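Local coordinates for protein putative 2,5-diketo-D-gluconic acid reductase B (Sinorhizobium meliloti, PDB 3UP8) that probably reduces methylglyoxal to hydroxyacetone with NADPH, as a member of the aldo/keto reductase family, at residues 138-143 / 170-175; 145-148 / 154-157. All coordinates share one frame; numbering follows the deposited sequence.

Contact 1: residues 138-143 / 170-175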
# COMPACT_ATOMS: atom_id res chain seq x y z
N GLU A 138 -7.43 -21.17 6.62
CA GLU A 138 -8.53 -20.60 7.40
C GLU A 138 -8.63 -19.08 7.16
O GLU A 138 -9.72 -18.55 7.00
CB GLU A 138 -8.38 -20.89 8.89
CG GLU A 138 -9.57 -20.41 9.73
CD GLU A 138 -9.48 -20.80 11.21
OE1 GLU A 138 -8.78 -21.78 11.55
OE2 GLU A 138 -10.09 -20.10 12.06
N ARG A 139 -7.49 -18.39 7.12
CA ARG A 139 -7.48 -16.93 6.88
C ARG A 139 -7.89 -16.64 5.46
O ARG A 139 -8.68 -15.74 5.20
CB ARG A 139 -6.10 -16.34 7.15
CG ARG A 139 -5.63 -16.55 8.57
CD ARG A 139 -4.19 -16.10 8.71
NE ARG A 139 -3.26 -17.23 8.75
CZ ARG A 139 -1.94 -17.12 8.65
NH1 ARG A 139 -1.38 -15.93 8.47
NH2 ARG A 139 -1.19 -18.21 8.70
N ILE A 140 -7.36 -17.41 4.52
CA ILE A 140 -7.66 -17.22 3.11
C ILE A 140 -9.13 -17.55 2.88
O ILE A 140 -9.81 -16.85 2.11
CB ILE A 140 -6.73 -18.10 2.20
CG1 ILE A 140 -5.26 -17.66 2.29
CG2 ILE A 140 -7.22 -18.12 0.77
CD1 ILE A 140 -4.93 -16.26 1.72
N GLY A 141 -9.62 -18.59 3.55
CA GLY A 141 -11.05 -18.94 3.48
C GLY A 141 -11.95 -17.79 3.92
O GLY A 141 -12.98 -17.51 3.28
N ALA A 142 -11.58 -17.15 5.02
CA ALA A 142 -12.35 -16.01 5.54
C ALA A 142 -12.28 -14.81 4.59
O ALA A 142 -13.29 -14.15 4.40
CB ALA A 142 -11.88 -15.63 6.91
N LEU A 143 -11.11 -14.55 3.99
CA LEU A 143 -11.02 -13.51 2.95
C LEU A 143 -12.01 -13.75 1.82
O LEU A 143 -12.73 -12.84 1.41
CB LEU A 143 -9.61 -13.42 2.34
CG LEU A 143 -8.52 -12.60 3.01
CD1 LEU A 143 -7.21 -12.82 2.21
CD2 LEU A 143 -8.87 -11.10 3.09
N ARG A 170 -2.31 -20.08 -4.39
CA ARG A 170 -2.77 -21.48 -4.54
C ARG A 170 -4.04 -21.81 -3.73
O ARG A 170 -4.93 -22.49 -4.22
CB ARG A 170 -1.63 -22.44 -4.15
CG ARG A 170 -1.96 -23.94 -4.30
CD ARG A 170 -0.71 -24.83 -4.18
NE ARG A 170 0.23 -24.42 -3.12
CZ ARG A 170 0.08 -24.63 -1.81
NH1 ARG A 170 -1.01 -25.24 -1.33
NH2 ARG A 170 1.01 -24.21 -0.97
N LEU A 171 -4.11 -21.34 -2.49
CA LEU A 171 -5.25 -21.67 -1.61
C LEU A 171 -6.51 -20.83 -1.87
O LEU A 171 -7.60 -21.20 -1.42
CB LEU A 171 -4.85 -21.53 -0.14
CG LEU A 171 -3.79 -22.51 0.36
CD1 LEU A 171 -3.32 -22.12 1.76
CD2 LEU A 171 -4.32 -23.96 0.33
N SER A 172 -6.37 -19.73 -2.59
CA SER A 172 -7.48 -18.75 -2.72
C SER A 172 -8.26 -18.93 -3.99
O SER A 172 -7.69 -18.88 -5.08
CB SER A 172 -6.95 -17.31 -2.65
OG SER A 172 -8.02 -16.38 -2.67
N ASP A 173 -9.57 -19.12 -3.85
CA ASP A 173 -10.47 -19.22 -4.99
C ASP A 173 -10.41 -17.92 -5.81
O ASP A 173 -10.26 -17.96 -7.04
CB ASP A 173 -11.90 -19.53 -4.53
CG ASP A 173 -12.86 -19.75 -5.68
OD1 ASP A 173 -12.48 -20.43 -6.66
OD2 ASP A 173 -14.00 -19.25 -5.62
N ALA A 174 -10.52 -16.78 -5.11
CA ALA A 174 -10.37 -15.46 -5.74
C ALA A 174 -8.89 -15.11 -5.97
O ALA A 174 -8.03 -15.53 -5.19
CB ALA A 174 -11.03 -14.38 -4.86
N PRO A 175 -8.59 -14.31 -7.02
CA PRO A 175 -7.22 -13.87 -7.20
C PRO A 175 -6.75 -13.02 -6.03
O PRO A 175 -7.57 -12.38 -5.33
CB PRO A 175 -7.26 -13.02 -8.48
CG PRO A 175 -8.56 -13.32 -9.14
CD PRO A 175 -9.50 -13.76 -8.04

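Contact 2: residues 145-148 / 154-157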
# COMPACT_ATOMS: atom_id res chain seq x y z
N GLU A 145 -14.72 -15.59 1.93
CA GLU A 145 -16.09 -15.50 2.44
C GLU A 145 -16.60 -14.05 2.37
O GLU A 145 -17.66 -13.79 1.81
CB GLU A 145 -16.19 -16.01 3.86
CG GLU A 145 -17.61 -15.89 4.46
CD GLU A 145 -17.72 -16.50 5.86
OE1 GLU A 145 -16.95 -17.43 6.15
OE2 GLU A 145 -18.57 -16.05 6.67
N VAL A 146 -15.83 -13.12 2.91
CA VAL A 146 -16.29 -11.72 2.93
C VAL A 146 -16.32 -11.10 1.54
O VAL A 146 -17.13 -10.20 1.28
CB VAL A 146 -15.49 -10.85 3.92
CG1 VAL A 146 -15.75 -11.32 5.33
CG2 VAL A 146 -13.96 -10.86 3.60
N ARG A 147 -15.45 -11.56 0.64
CA ARG A 147 -15.51 -11.15 -0.76
C ARG A 147 -16.82 -11.60 -1.41
O ARG A 147 -17.52 -10.80 -2.04
CB ARG A 147 -14.30 -11.67 -1.56
CG ARG A 147 -14.24 -11.13 -2.99
CD ARG A 147 -12.97 -11.58 -3.71
NE ARG A 147 -12.95 -11.18 -5.13
CZ ARG A 147 -13.52 -11.87 -6.13
NH1 ARG A 147 -14.19 -12.99 -5.89
NH2 ARG A 147 -13.43 -11.43 -7.37
N ASN A 148 -17.16 -12.88 -1.25
CA ASN A 148 -18.41 -13.43 -1.79
C ASN A 148 -19.65 -12.77 -1.17
O ASN A 148 -20.68 -12.68 -1.82
CB ASN A 148 -18.49 -14.95 -1.59
CG ASN A 148 -17.52 -15.72 -2.49
OD1 ASN A 148 -16.68 -15.14 -3.18
ND2 ASN A 148 -17.66 -17.04 -2.49
N HIS A 154 -11.97 -6.84 -3.51
CA HIS A 154 -10.74 -7.52 -3.85
C HIS A 154 -10.02 -7.91 -2.58
O HIS A 154 -10.20 -7.28 -1.53
CB HIS A 154 -9.87 -6.59 -4.69
CG HIS A 154 -10.57 -6.05 -5.88
ND1 HIS A 154 -10.78 -6.80 -7.02
CD2 HIS A 154 -11.14 -4.85 -6.11
CE1 HIS A 154 -11.45 -6.07 -7.90
NE2 HIS A 154 -11.69 -4.89 -7.36
N ILE A 155 -9.24 -8.99 -2.64
CA ILE A 155 -8.53 -9.47 -1.46
C ILE A 155 -7.01 -9.48 -1.71
O ILE A 155 -6.56 -9.60 -2.84
CB ILE A 155 -9.02 -10.88 -1.01
CG1 ILE A 155 -8.91 -11.92 -2.15
CG2 ILE A 155 -10.47 -10.80 -0.49
CD1 ILE A 155 -9.03 -13.36 -1.65
N GLY A 156 -6.23 -9.34 -0.64
CA GLY A 156 -4.78 -9.40 -0.76
C GLY A 156 -4.05 -9.73 0.52
O GLY A 156 -4.67 -10.12 1.53
N ILE A 157 -2.73 -9.55 0.46
CA ILE A 157 -1.84 -9.91 1.55
C ILE A 157 -0.85 -8.80 1.85
O ILE A 157 -0.70 -7.86 1.08
CB ILE A 157 -1.10 -11.24 1.24
CG1 ILE A 157 -0.31 -11.10 -0.08
CG2 ILE A 157 -2.12 -12.40 1.23
CD1 ILE A 157 0.34 -12.37 -0.60

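Contact 1: residues 138-143 / 170-175
I140 and S172 meet where the two backbones come nearest, their CA atoms 6.0 Å apart, and apolar packing does the work between the segments. One methyl of I140 carries it: CG2 sits 3.5 Å from S172 CB and nearly as close to S172 CA. It stands anti to the backbone N of I140, a turn that sends this branch off the helix onto the chain just after helix 162-171. The same methyl reaches L171 more loosely, with CG2 4.3 Å from L171 CB and 3.8 Å from L171 O. L171 goes on to pack against M136 and A137, one turn back on helix 136-148.

The polar contacts run alongside this packing. S172 OG, anti to its own N (chi1 -176°), is the donor to A174 O at 2.7 Å; it comes in at a C=O...donor angle of 135° and lies 16° from the carbonyl plane, which ties the turn across two residues. N144 completes the network: ND2 hydrogen-bonds both S172 OG and I140 O, while OD1 accepts from A174 N. One amide thus fastens the turn to the helix, and two bonds grip the buried hydroxyl. An alanine here has no hydroxyl, which would probably leave the A174 carbonyl and the N144 amide each short of a partner and the turn less firmly held.

This is neighbour packing in the outer helical layer of a TIM barrel: the chain leaving helix 162-171 rests on helix 136-148 before entering strand 176-182.

Contact 2: residues 145-148 / 154-157
R147 and H154 mark the closest approach of the two backbones, helix against strand near the start of strand 152-158, with their CA atoms 6.7 Å apart. Side chains bridge that gap without a hydrogen bond between the segments. The aliphatic part of R147 passes I155 at about a right angle, so that I155 CG2 meets it at two points: CB at 4.1 Å and CD at 4.2 Å. On the strand side, I155 CG2 is anti to the carbonyl carbon, while CG1 lies between N and C (chi1 56°); that rotation presents CG2 to the arginine stem.

Further out, R147 runs extended from CG to NE and brings its polar end to the strand backbone. H154 CA lies at the edge of the guanidinium, near its plane, 4.5 Å from NE. A weak hydrogen bond from NE to R153 O, just before the segment, also holds this end. The CB of H154 points away from the helix, where its side chain packs on L124 and A32; its ND1 stays 5.2 Å from R147 NE.

I155 is buried, and S172 and A174, from the turn after helix 162-171, also cover it. Helix 136-148 packing back near the start of strand 152-158 closes the beta-alpha-beta unit begun by strand 122-127, one of the parallel crossover units from which the eight-stranded TIM barrel of aldo/keto reductases is built.

In the fold
Leaving strand 122-127, the chain enters helix 136-148, which serves both contacts. Contact 2 closes the shorter loop: three residues link the end of the helix to strand 152-158. The chain then runs through helix 162-171 and the turn beyond it, where contact 1 closes a longer loop that wholly encloses the first. The two do not cross, and they touch chiefly at I155: S172 OG lies 3.3 Å from I155 CD1, and L143 O lies 3.6 Å from I155 CG2; A174 CB also lies 3.6 Å from R147 CD. Contact 2 thus ties helix to barrel wall, contact 1 ties the end of helix 162-171 and the turn after it to the preceding outer helix, and strand 176-182 follows directly.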